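Local coordinates for protein 4-hydroxy-tetrahydrodipicolinate synthase (PDB 1O5K) that probably condenses pyruvate with L-aspartate semialdehyde, through a Schiff base, to 4-hydroxy-tetrahydrodipicolinate in the diaminopimelate route to lysine, at residues R73-V78 / G107-L112; V86-N91 / K98-A103; V114-N119 / E124-H129; Q128-I133 / L139-Y144; L188-Q191 / M197-S200. One frame throughout, in Å; residues are numbered along the deposited sequence.

Contact 1: residues R73-V78 / G107-L112. With CA (calcium ion), chain C.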
# COMPACT_ATOMS: atom_id res chain seq x y z
N ARG A 73 30.72 28.55 4.87
CA ARG A 73 30.22 29.43 5.92
C ARG A 73 29.78 28.64 7.17
O ARG A 73 29.97 29.11 8.27
CB ARG A 73 29.08 30.31 5.43
CG ARG A 73 28.66 31.40 6.42
CD ARG A 73 29.86 32.33 6.78
NE ARG A 73 29.63 33.20 7.93
CZ ARG A 73 30.61 33.76 8.68
NH1 ARG A 73 31.90 33.52 8.43
NH2 ARG A 73 30.31 34.56 9.70
N THR A 74 29.21 27.45 7.00
CA THR A 74 28.80 26.63 8.14
C THR A 74 30.03 26.24 8.95
O THR A 74 30.08 26.41 10.18
CB THR A 74 28.10 25.37 7.65
OG1 THR A 74 27.01 25.74 6.78
CG2 THR A 74 27.50 24.64 8.85
N LEU A 75 31.06 25.77 8.24
CA LEU A 75 32.33 25.41 8.94
C LEU A 75 32.93 26.59 9.70
O LEU A 75 33.44 26.42 10.82
CB LEU A 75 33.30 24.76 7.97
CG LEU A 75 32.92 23.41 7.41
CD1 LEU A 75 33.65 23.19 6.08
CD2 LEU A 75 33.22 22.28 8.42
N GLU A 76 32.89 27.77 9.11
CA GLU A 76 33.36 29.01 9.74
C GLU A 76 32.60 29.36 11.02
O GLU A 76 33.20 29.62 12.05
CB GLU A 76 33.26 30.18 8.77
CG GLU A 76 34.31 30.09 7.68
CD GLU A 76 34.12 31.12 6.57
OE1 GLU A 76 34.95 31.13 5.63
OE2 GLU A 76 33.16 31.91 6.64
N ILE A 77 31.27 29.33 10.98
CA ILE A 77 30.49 29.64 12.20
C ILE A 77 30.64 28.63 13.34
O ILE A 77 30.72 29.00 14.50
CB ILE A 77 29.00 29.74 11.85
CG1 ILE A 77 28.76 30.88 10.89
CG2 ILE A 77 28.18 29.95 13.14
CD1 ILE A 77 27.41 30.74 10.19
N VAL A 78 30.68 27.36 13.01
CA VAL A 78 30.70 26.27 14.00
C VAL A 78 32.02 26.14 14.73
O VAL A 78 32.09 25.57 15.86
CB VAL A 78 30.29 24.93 13.30
CG1 VAL A 78 30.52 23.71 14.16
CG2 VAL A 78 28.77 24.97 12.86
N GLY A 107 36.50 20.79 3.48
CA GLY A 107 36.75 20.50 4.87
C GLY A 107 35.54 20.04 5.65
O GLY A 107 35.56 20.14 6.85
N ALA A 108 34.50 19.52 4.99
CA ALA A 108 33.37 18.84 5.66
C ALA A 108 33.87 17.71 6.55
O ALA A 108 34.91 17.12 6.27
CB ALA A 108 32.40 18.29 4.64
N ASN A 109 33.09 17.36 7.57
CA ASN A 109 33.50 16.32 8.52
C ASN A 109 32.95 14.94 8.14
O ASN A 109 33.32 13.91 8.71
CB ASN A 109 33.10 16.72 9.94
CG ASN A 109 33.63 18.10 10.33
OD1 ASN A 109 32.87 19.04 10.59
ND2 ASN A 109 34.96 18.23 10.39
N GLY A 110 32.03 14.94 7.19
CA GLY A 110 31.40 13.75 6.66
C GLY A 110 30.47 14.11 5.52
O GLY A 110 30.19 15.29 5.26
N VAL A 111 29.94 13.10 4.85
CA VAL A 111 28.92 13.34 3.86
C VAL A 111 27.71 12.44 4.10
O VAL A 111 27.83 11.26 4.58
CB VAL A 111 29.44 13.15 2.38
CG1 VAL A 111 30.30 14.30 1.91
CG2 VAL A 111 30.16 11.83 2.27
N LEU A 112 26.54 12.95 3.73
CA LEU A 112 25.30 12.21 3.78
C LEU A 112 24.95 11.88 2.34
O LEU A 112 24.87 12.77 1.51
CB LEU A 112 24.22 13.07 4.44
CG LEU A 112 22.83 12.42 4.62
CD1 LEU A 112 22.93 11.35 5.69
CD2 LEU A 112 21.75 13.40 5.00
CA CA C . 35.01 30.90 12.76
O HOH W 1 36.78 28.78 12.05
O HOH W 2 33.81 32.02 14.42
O HOH W 3 33.73 32.74 12.09
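Leu75 carries nearly all of the contact between helix 64-78 and the turn at Gly107 to Asn109, which leads into strand 110-114 of the TIM barrel. The turn starts with a Schellman motif that ends helix 93-106, and Gly107 supplies its positive phi (93°). From its CB, directed at the turn, the Leu75 side chain runs to CG, set opposite the carbonyl carbon (chi1 -66°), and there splits over the turn. CD1 rests on the Gly107 peptide, 3.9 Å from Ala108 N. CD2 meets the same peptide from its oxygen side, 3.5 Å from Gly107 O, and also passes Asn109 OD1, which accepts a hydrogen bond from Val84 N. Cutting Leu75 back to an alanine would probably leave a gap over the Gly107 peptide, because no other side chain of residues 73-78 reaches the turn. On its other flank the helix carries charge. Arg73 NH1 forms a salt bridge with Glu76 OE2 at 2.7 Å; the oxygen lies in the guanidinium plane and is met on its anti side, with the donor tilted 27° out of the carboxylate plane. Asp79 and three waters help to bind the calcium ion, and Glu76 contributes not its carboxylate but its backbone O, at 2.3 Å.

Contact 2: residues V86-N91 / K98-A103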
# COMPACT_ATOMS: atom_id res chain seq x y z
N VAL A 86 27.72 17.06 5.03
CA VAL A 86 27.22 17.68 3.80
C VAL A 86 26.51 16.62 2.95
O VAL A 86 27.06 15.55 2.68
CB VAL A 86 28.35 18.27 3.01
CG1 VAL A 86 27.86 18.84 1.67
CG2 VAL A 86 29.07 19.33 3.87
N GLY A 87 25.27 16.90 2.59
CA GLY A 87 24.57 16.11 1.60
C GLY A 87 25.30 16.13 0.25
O GLY A 87 25.62 17.18 -0.24
N ALA A 88 25.54 14.96 -0.33
CA ALA A 88 26.35 14.86 -1.53
C ALA A 88 25.91 13.71 -2.45
O ALA A 88 26.66 13.30 -3.33
CB ALA A 88 27.80 14.69 -1.15
N GLY A 89 24.73 13.16 -2.23
CA GLY A 89 24.29 11.99 -3.00
C GLY A 89 23.48 12.41 -4.22
O GLY A 89 22.65 13.32 -4.13
N THR A 90 23.72 11.77 -5.35
CA THR A 90 22.83 11.90 -6.51
C THR A 90 22.55 10.50 -7.05
O THR A 90 22.93 9.50 -6.47
CB THR A 90 23.40 12.82 -7.63
OG1 THR A 90 24.43 12.14 -8.43
CG2 THR A 90 24.11 14.04 -7.06
N ASN A 91 21.88 10.44 -8.18
CA ASN A 91 21.56 9.12 -8.76
C ASN A 91 22.55 8.64 -9.80
O ASN A 91 22.32 7.58 -10.45
CB ASN A 91 20.10 9.10 -9.22
CG ASN A 91 19.81 10.06 -10.32
OD1 ASN A 91 20.65 10.90 -10.70
ND2 ASN A 91 18.54 10.01 -10.84
N LYS A 98 32.04 13.08 -7.32
CA LYS A 98 32.47 14.42 -7.54
C LYS A 98 31.99 15.32 -6.42
O LYS A 98 32.74 16.12 -5.88
CB LYS A 98 31.95 14.93 -8.89
CG LYS A 98 32.44 16.33 -9.29
CD LYS A 98 31.31 17.12 -9.95
CE LYS A 98 31.77 18.43 -10.54
NZ LYS A 98 32.80 18.23 -11.59
N LEU A 99 30.73 15.19 -6.03
CA LEU A 99 30.23 16.01 -4.93
C LEU A 99 30.86 15.69 -3.59
O LEU A 99 31.10 16.57 -2.75
CB LEU A 99 28.75 15.83 -4.80
CG LEU A 99 27.88 16.45 -5.91
CD1 LEU A 99 26.44 16.29 -5.56
CD2 LEU A 99 28.16 17.90 -6.12
N VAL A 100 31.13 14.42 -3.39
CA VAL A 100 31.79 13.96 -2.16
C VAL A 100 33.20 14.55 -2.08
O VAL A 100 33.59 15.14 -1.07
CB VAL A 100 31.79 12.44 -2.10
CG1 VAL A 100 32.73 11.92 -1.03
CG2 VAL A 100 30.41 11.93 -1.90
N LYS A 101 33.94 14.48 -3.18
CA LYS A 101 35.31 15.05 -3.22
C LYS A 101 35.33 16.60 -3.05
O LYS A 101 36.21 17.16 -2.39
CB LYS A 101 36.02 14.58 -4.49
CG LYS A 101 36.37 13.10 -4.49
N GLN A 102 34.31 17.27 -3.57
CA GLN A 102 34.10 18.70 -3.30
C GLN A 102 33.89 18.99 -1.81
O GLN A 102 34.57 19.88 -1.26
CB GLN A 102 32.95 19.25 -4.15
CG GLN A 102 33.38 19.31 -5.66
CD GLN A 102 32.31 19.88 -6.64
OE1 GLN A 102 32.66 20.39 -7.71
NE2 GLN A 102 31.03 19.76 -6.27
N ALA A 103 33.02 18.23 -1.15
CA ALA A 103 32.81 18.42 0.29
C ALA A 103 34.07 18.13 1.08
O ALA A 103 34.41 18.88 2.01
CB ALA A 103 31.69 17.55 0.79
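Val86, Ala88 and Thr90 all direct their CB atoms at helix 93-106, and the helix answers with Ala103, Leu99 and Val100. The two segments run past each other within one beta-alpha-beta unit of the barrel, made of strand 84-87, this helix and strand 110-114. At the strand end Val86 and Ala103 meet methine to methyl, with the two CB atoms 4.1 Å apart; the short alanine probably lets the helix come close to the strand here. Two residues on, the Ala88 methyl sits between two neighbouring helix residues, 3.9 Å from Leu99 CB and at the same distance from Val100 CG2. Leu99 also reaches beyond it: its CD1 meets Thr90 CG2 at 3.6 Å, the two side chains crossing at about a right angle. The Thr90 torsion explains this choice of branch. With chi1 at 77°, OG1 lies between the backbone N and the carbonyl carbon, where it bonds Ser92 N, while CG2 is turned to the leucine. Thr90 N is itself bonded to Thr96 OG1, near the start of the same helix. No hydrogen bond crosses between the segments, and Ala88 O, 3.6 Å from Leu99 CB, is buried without a polar partner. The chemistry thus implies an interface fitted by shape, in which small apolar groups set the spacing and one carbonyl probably pays a desolvation cost.

Contact 3: residues V114-N119 / E124-H129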
# COMPACT_ATOMS: atom_id res chain seq x y z
N VAL A 114 22.42 10.01 -0.12
CA VAL A 114 21.16 9.35 -0.31
C VAL A 114 21.32 8.22 -1.31
O VAL A 114 22.14 8.29 -2.25
CB VAL A 114 20.05 10.37 -0.76
CG1 VAL A 114 20.37 10.96 -2.10
CG2 VAL A 114 18.65 9.80 -0.62
N THR A 115 20.58 7.15 -1.10
CA THR A 115 20.45 6.13 -2.17
C THR A 115 20.00 6.84 -3.44
O THR A 115 19.11 7.71 -3.41
CB THR A 115 19.35 5.09 -1.84
OG1 THR A 115 18.11 5.76 -1.68
CG2 THR A 115 19.62 4.34 -0.52
N PRO A 116 20.60 6.51 -4.57
CA PRO A 116 20.15 7.01 -5.85
C PRO A 116 18.64 6.97 -6.00
O PRO A 116 18.00 5.92 -5.79
CB PRO A 116 20.82 6.09 -6.85
CG PRO A 116 22.17 5.81 -6.15
CD PRO A 116 21.81 5.65 -4.71
N TYR A 117 18.08 8.14 -6.29
CA TYR A 117 16.63 8.35 -6.48
C TYR A 117 16.29 8.21 -7.97
O TYR A 117 17.17 8.36 -8.80
CB TYR A 117 16.19 9.77 -5.98
CG TYR A 117 17.21 10.84 -6.32
CD1 TYR A 117 17.25 11.41 -7.61
CD2 TYR A 117 18.19 11.21 -5.42
CE1 TYR A 117 18.19 12.35 -7.95
CE2 TYR A 117 19.15 12.14 -5.77
CZ TYR A 117 19.13 12.72 -7.03
OH TYR A 117 20.10 13.62 -7.35
N TYR A 118 15.06 7.81 -8.27
CA TYR A 118 14.47 7.79 -9.60
C TYR A 118 14.87 6.60 -10.50
O TYR A 118 14.01 6.07 -11.20
CB TYR A 118 14.77 9.10 -10.34
CG TYR A 118 14.02 9.32 -11.65
CD1 TYR A 118 12.65 9.23 -11.74
CD2 TYR A 118 14.72 9.64 -12.81
CE1 TYR A 118 11.99 9.41 -12.94
CE2 TYR A 118 14.06 9.82 -14.00
CZ TYR A 118 12.69 9.70 -14.07
OH TYR A 118 12.04 9.90 -15.25
N ASN A 119 16.13 6.18 -10.45
CA ASN A 119 16.57 5.06 -11.30
C ASN A 119 16.54 3.71 -10.60
O ASN A 119 16.85 2.72 -11.25
CB ASN A 119 17.90 5.35 -11.97
CG ASN A 119 19.00 5.72 -11.01
OD1 ASN A 119 18.85 5.69 -9.79
ND2 ASN A 119 20.20 5.98 -11.59
N GLU A 124 22.35 -4.95 -5.11
CA GLU A 124 23.75 -5.02 -5.52
C GLU A 124 24.29 -3.68 -6.06
O GLU A 124 25.41 -3.32 -5.78
CB GLU A 124 23.95 -6.15 -6.53
CG GLU A 124 25.37 -6.34 -7.03
CD GLU A 124 26.35 -6.75 -5.95
OE1 GLU A 124 25.93 -7.22 -4.87
OE2 GLU A 124 27.59 -6.62 -6.20
N GLY A 125 23.47 -3.00 -6.86
CA GLY A 125 23.79 -1.68 -7.38
C GLY A 125 24.06 -0.70 -6.26
O GLY A 125 25.01 0.08 -6.31
N LEU A 126 23.20 -0.73 -5.23
CA LEU A 126 23.44 0.12 -4.07
C LEU A 126 24.76 -0.20 -3.38
O LEU A 126 25.51 0.69 -3.02
CB LEU A 126 22.30 -0.04 -3.06
CG LEU A 126 20.98 0.50 -3.53
CD1 LEU A 126 19.86 0.10 -2.56
CD2 LEU A 126 21.04 2.06 -3.67
N TYR A 127 25.04 -1.46 -3.17
CA TYR A 127 26.32 -1.85 -2.61
C TYR A 127 27.46 -1.32 -3.46
O TYR A 127 28.40 -0.71 -2.91
CB TYR A 127 26.39 -3.36 -2.52
CG TYR A 127 27.68 -3.87 -1.99
CD1 TYR A 127 27.98 -3.81 -0.64
CD2 TYR A 127 28.60 -4.44 -2.83
CE1 TYR A 127 29.20 -4.32 -0.14
CE2 TYR A 127 29.83 -4.94 -2.36
CZ TYR A 127 30.12 -4.87 -1.01
OH TYR A 127 31.33 -5.41 -0.54
N GLN A 128 27.41 -1.55 -4.78
CA GLN A 128 28.48 -1.10 -5.67
C GLN A 128 28.66 0.42 -5.68
O GLN A 128 29.80 0.89 -5.78
CB GLN A 128 28.31 -1.68 -7.09
CG GLN A 128 28.55 -3.17 -7.15
CD GLN A 128 29.99 -3.56 -6.90
OE1 GLN A 128 30.89 -2.73 -7.04
NE2 GLN A 128 30.21 -4.82 -6.54
N HIS A 129 27.54 1.17 -5.61
CA HIS A 129 27.53 2.63 -5.54
C HIS A 129 28.33 3.12 -4.32
O HIS A 129 29.25 3.89 -4.47
CB HIS A 129 26.08 3.11 -5.50
CG HIS A 129 25.89 4.58 -5.32
ND1 HIS A 129 26.05 5.50 -6.34
CD2 HIS A 129 25.44 5.28 -4.25
CE1 HIS A 129 25.72 6.70 -5.89
NE2 HIS A 129 25.36 6.60 -4.62
O HOH W 4 24.04 8.96 -3.98
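Pro116, Leu126 and His129 bury the most surface where the segment after strand 110-114 folds back on helix 123-134. The proline comes down on the imidazole with its CG-CD edge: Pro116 CG sits 3.6 Å from the centroid of the His129 ring, 10° off its normal, a CH-pi contact. The His129 side chain leaves the helix with CG opposite the backbone N (chi1 176°), which brings the imidazole under the proline. Both ring nitrogens are engaged. Thr93 OG1 bonds ND1, and a water 2.8 Å from His129 NE2 donates to Val114 O; together these partners probably fix the rotation of the ring. Leu126 approaches one turn earlier on the helix and puts its CD2 branch 3.8 Å from Pro116 CD, with Thr115 CB almost as near on the same methyl. Pro116 thus rests on an aromatic face and an aliphatic branch together. Beyond it the chain reaches Tyr117 and Tyr118, whose rings stack with Tyr118 and Tyr117 of the second subunit. Tyr118, held at a positive phi (80°), also packs on Thr55 of that subunit. This exchange of tyrosines, of which Tyr118 is predicted to take part in a proton relay, is characteristic of the tight dimer of the DapA family.

Contact 4: residues Q128-I133 / L139-Y144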
# COMPACT_ATOMS: atom_id res chain seq x y z
N GLN A 128 27.41 -1.55 -4.78
CA GLN A 128 28.48 -1.10 -5.67
C GLN A 128 28.66 0.42 -5.68
O GLN A 128 29.80 0.89 -5.78
CB GLN A 128 28.31 -1.68 -7.09
CG GLN A 128 28.55 -3.17 -7.15
CD GLN A 128 29.99 -3.56 -6.90
OE1 GLN A 128 30.89 -2.73 -7.04
NE2 GLN A 128 30.21 -4.82 -6.54
N HIS A 129 27.54 1.17 -5.61
CA HIS A 129 27.53 2.63 -5.54
C HIS A 129 28.33 3.12 -4.32
O HIS A 129 29.25 3.89 -4.47
CB HIS A 129 26.08 3.11 -5.50
CG HIS A 129 25.89 4.58 -5.32
ND1 HIS A 129 26.05 5.50 -6.34
CD2 HIS A 129 25.44 5.28 -4.25
CE1 HIS A 129 25.72 6.70 -5.89
NE2 HIS A 129 25.36 6.60 -4.62
N TYR A 130 27.97 2.62 -3.13
CA TYR A 130 28.64 3.03 -1.88
C TYR A 130 30.08 2.53 -1.85
O TYR A 130 30.97 3.23 -1.36
CB TYR A 130 27.84 2.56 -0.69
CG TYR A 130 26.57 3.37 -0.51
CD1 TYR A 130 26.63 4.71 -0.09
CD2 TYR A 130 25.31 2.84 -0.80
CE1 TYR A 130 25.48 5.46 -0.03
CE2 TYR A 130 24.18 3.59 -0.69
CZ TYR A 130 24.27 4.91 -0.30
OH TYR A 130 23.11 5.67 -0.20
N LYS A 131 30.33 1.34 -2.40
CA LYS A 131 31.70 0.81 -2.46
C LYS A 131 32.61 1.71 -3.29
O LYS A 131 33.75 2.06 -2.91
CB LYS A 131 31.72 -0.59 -3.04
CG LYS A 131 33.13 -1.18 -3.01
CD LYS A 131 33.14 -2.68 -2.97
CE LYS A 131 33.42 -3.29 -4.33
NZ LYS A 131 32.20 -3.28 -5.15
N TYR A 132 32.14 2.04 -4.48
CA TYR A 132 32.87 2.91 -5.39
C TYR A 132 33.26 4.19 -4.70
O TYR A 132 34.42 4.62 -4.76
CB TYR A 132 32.06 3.24 -6.63
CG TYR A 132 32.81 4.02 -7.69
CD1 TYR A 132 33.61 3.38 -8.63
CD2 TYR A 132 32.70 5.41 -7.77
CE1 TYR A 132 34.30 4.10 -9.62
CE2 TYR A 132 33.39 6.13 -8.74
CZ TYR A 132 34.17 5.46 -9.66
OH TYR A 132 34.84 6.16 -10.63
N ILE A 133 32.30 4.81 -4.03
CA ILE A 133 32.56 6.08 -3.35
C ILE A 133 33.51 5.93 -2.15
O ILE A 133 34.50 6.66 -2.00
CB ILE A 133 31.23 6.71 -2.93
CG1 ILE A 133 30.33 6.93 -4.16
CG2 ILE A 133 31.48 7.98 -2.22
CD1 ILE A 133 28.84 7.10 -3.85
N LEU A 139 36.70 10.60 3.70
CA LEU A 139 35.61 11.08 4.55
C LEU A 139 34.71 9.96 5.03
O LEU A 139 34.53 8.94 4.35
CB LEU A 139 34.71 12.05 3.80
CG LEU A 139 35.06 13.51 3.68
CD1 LEU A 139 33.90 14.22 3.00
CD2 LEU A 139 35.41 14.13 5.04
N GLY A 140 34.12 10.17 6.20
CA GLY A 140 33.04 9.34 6.71
C GLY A 140 31.75 9.57 5.91
O GLY A 140 31.38 10.71 5.61
N ILE A 141 31.08 8.47 5.56
CA ILE A 141 29.92 8.50 4.69
C ILE A 141 28.74 7.96 5.50
O ILE A 141 28.81 6.90 6.11
CB ILE A 141 30.16 7.59 3.48
CG1 ILE A 141 31.37 8.05 2.67
CG2 ILE A 141 28.92 7.47 2.60
CD1 ILE A 141 31.88 6.93 1.73
N VAL A 142 27.61 8.65 5.43
CA VAL A 142 26.38 8.22 6.03
C VAL A 142 25.36 7.87 4.89
O VAL A 142 25.02 8.72 4.09
CB VAL A 142 25.77 9.30 6.92
CG1 VAL A 142 24.39 8.84 7.47
CG2 VAL A 142 26.71 9.68 8.04
N VAL A 143 24.90 6.63 4.85
CA VAL A 143 23.89 6.17 3.88
C VAL A 143 22.60 6.80 4.33
O VAL A 143 22.31 6.87 5.52
CB VAL A 143 23.75 4.64 3.93
CG1 VAL A 143 22.55 4.13 3.15
CG2 VAL A 143 25.04 4.00 3.47
N TYR A 144 21.82 7.26 3.38
CA TYR A 144 20.50 7.83 3.70
C TYR A 144 19.42 7.10 2.91
O TYR A 144 19.39 7.14 1.68
CB TYR A 144 20.54 9.29 3.39
CG TYR A 144 19.22 10.07 3.51
CD1 TYR A 144 18.20 9.65 4.37
CD2 TYR A 144 19.05 11.23 2.79
CE1 TYR A 144 17.04 10.37 4.47
CE2 TYR A 144 17.88 11.97 2.87
CZ TYR A 144 16.89 11.53 3.71
OH TYR A 144 15.72 12.20 3.84
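Helix 128-133 and strand 141-144 run nearly antiparallel, their axes at 164° and 10.8 Å apart at closest approach, and the gap is filled by two pairs of side chains, Tyr130 with Val143 and Ile133 with Ile141. Tyr130 buries the largest surface. Its CG stands opposite the carbonyl carbon (chi1 -73°), which lays the ring across the strand and gives each face a neighbour. Val143 CG2 lies over one face, 3.9 Å from the centroid of the Tyr130 ring and displaced toward the rim, a CH-pi contact. Over the centre of the opposite face sits CD2 of the preceding residue, His129. The second valine branch reaches further out, with Val143 CG1 3.7 Å from Tyr130 OH. That hydroxyl is buried, but it is hydrogen-bonded to Val113 O on the neighbouring strand, so the ring ties the helix to two strands at once. With an alanine here, Val143 and His129 would probably face a gap in place of the ring, and Val113 O would lose its hydroxyl partner. A turn further along the helix, Ile133 CG2 meets Ile141 CD1 at 4.1 Å, the two side chains passing at a slant. Ile141 CG2 also touches the tyrosine, more loosely, at 4.5 Å from Tyr130 CD1. Val142 points the other way, into the barrel, and Tyr144, the predicted proton donor/acceptor, carries its OH to a weak hydrogen bond with Thr55 OG1. An outer helix packed on a strand whose end bears a predicted catalytic tyrosine is the second half of a beta-alpha-beta unit, 110-114, 123-134 and 141-144, as repeated round a TIM barrel.

Contact 5: residues L188-Q191 / M197-S200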
# COMPACT_ATOMS: atom_id res chain seq x y z
N LEU A 188 20.91 -5.56 12.59
CA LEU A 188 21.80 -6.28 11.68
C LEU A 188 23.08 -5.49 11.43
O LEU A 188 24.15 -6.09 11.30
CB LEU A 188 21.10 -6.57 10.38
CG LEU A 188 20.03 -7.65 10.37
CD1 LEU A 188 19.65 -7.92 8.94
CD2 LEU A 188 20.50 -8.98 11.04
N THR A 189 22.98 -4.15 11.31
CA THR A 189 24.20 -3.35 11.06
C THR A 189 25.17 -3.42 12.26
O THR A 189 26.39 -3.56 12.08
CB THR A 189 23.92 -1.89 10.67
OG1 THR A 189 23.20 -1.22 11.71
CG2 THR A 189 23.05 -1.76 9.40
N LYS A 190 24.64 -3.37 13.48
CA LYS A 190 25.47 -3.36 14.66
C LYS A 190 26.03 -4.70 14.94
O LYS A 190 27.08 -4.83 15.54
CB LYS A 190 24.70 -2.82 15.87
CG LYS A 190 24.55 -1.30 15.73
CD LYS A 190 23.80 -0.63 16.87
CE LYS A 190 23.55 0.88 16.57
NZ LYS A 190 24.78 1.76 16.73
N GLN A 191 25.33 -5.73 14.50
CA GLN A 191 25.90 -7.07 14.51
C GLN A 191 27.06 -7.20 13.52
O GLN A 191 28.00 -7.98 13.74
CB GLN A 191 24.87 -8.10 14.17
CG GLN A 191 23.89 -8.43 15.25
CD GLN A 191 22.98 -9.61 14.84
OE1 GLN A 191 23.46 -10.62 14.30
NE2 GLN A 191 21.66 -9.47 15.07
N MET A 197 26.70 3.43 13.16
CA MET A 197 25.70 4.34 13.70
C MET A 197 24.40 4.22 12.95
O MET A 197 24.38 4.08 11.73
CB MET A 197 26.19 5.77 13.58
CG MET A 197 27.54 6.01 14.28
SD MET A 197 27.55 5.70 16.01
CE MET A 197 26.68 6.97 16.55
N VAL A 198 23.28 4.32 13.69
CA VAL A 198 22.01 4.30 13.05
C VAL A 198 21.19 5.44 13.66
O VAL A 198 20.91 5.43 14.85
CB VAL A 198 21.26 2.97 13.21
CG1 VAL A 198 19.92 3.09 12.46
CG2 VAL A 198 22.08 1.85 12.71
N TRP A 199 20.92 6.47 12.85
CA TRP A 199 20.14 7.63 13.26
C TRP A 199 18.82 7.57 12.57
O TRP A 199 18.70 7.16 11.36
CB TRP A 199 20.83 8.94 12.90
CG TRP A 199 22.23 9.14 13.45
CD1 TRP A 199 22.58 9.53 14.69
CD2 TRP A 199 23.46 8.87 12.76
NE1 TRP A 199 23.94 9.59 14.82
CE2 TRP A 199 24.51 9.22 13.63
CE3 TRP A 199 23.78 8.47 11.45
CZ2 TRP A 199 25.85 9.15 13.27
CZ3 TRP A 199 25.10 8.41 11.08
CH2 TRP A 199 26.13 8.69 12.00
N SER A 200 17.77 7.98 13.29
CA SER A 200 16.48 8.14 12.65
C SER A 200 16.46 9.29 11.61
O SER A 200 17.02 10.38 11.84
CB SER A 200 15.37 8.49 13.70
OG SER A 200 14.13 8.56 13.07
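Thr189 and Val198 form the tight side of this contact: Thr189 OG1 lies 3.4 Å from Val198 CG2, with both residues buried and their side chains passing at an angle. Chi1 of the threonine, 60°, places the hydroxyl between the backbone N and the carbonyl carbon. From there it bonds Thr185 O one turn earlier in the helix, so the polar atom is satisfied although a methyl lies against it. Val198 points its CB at the helix and sets CG2 opposite the carbonyl carbon, and it also packs on Thr185, Val186 and Ile172. The chain at 197-200 occupies the barrel wall. Met197 and Trp199 share backbone hydrogen bonds with Ile172, beside strand 169-171, while Val198 is bonded to Asp215, just before strand 216-219; the segment thus fills the place between these two strands in the TIM barrel, and helix 179-192 covers it from outside. Toward solvent the fit is looser. Partly exposed, Lys190 extends almost straight from the helix until its last torsion bends (chi4 -75°). Its nearest approaches are long, NZ 4.1 Å from Met197 CA and CE 4.2 Å from Val198 CG2. The ammonium group is held by polar partners instead, a hydrogen bond to Phe196 O and a salt bridge to Asp215 OD1, and the same carboxylate oxygen accepts a bond from Val198 N.

Overall arrangement
Contacts 1, 2 and 4 are built round neighbouring strands of the barrel, in the order 84-87, 110-114 and 141-144: Leu112 N bonds Val86 O at 2.9 Å, and Val142 N bonds Val111 O at 2.8 Å. Contact 3 continues contact 4 along helix 123-134, their centres about 10 Å apart, and both touch the second subunit. Asn91 ties contact 2 to contact 3, its ND2 3.0 Å from Tyr117 O. Contact 5 lies further round, joined to contact 4 where Val142 CG2 meets Trp199 CZ3 at 3.7 Å. The predicted catalytic Tyr144 belongs to contact 4, with the Val114 side chain of contact 3 about 4 Å away; the calcium ion of contact 1 is remote from this site.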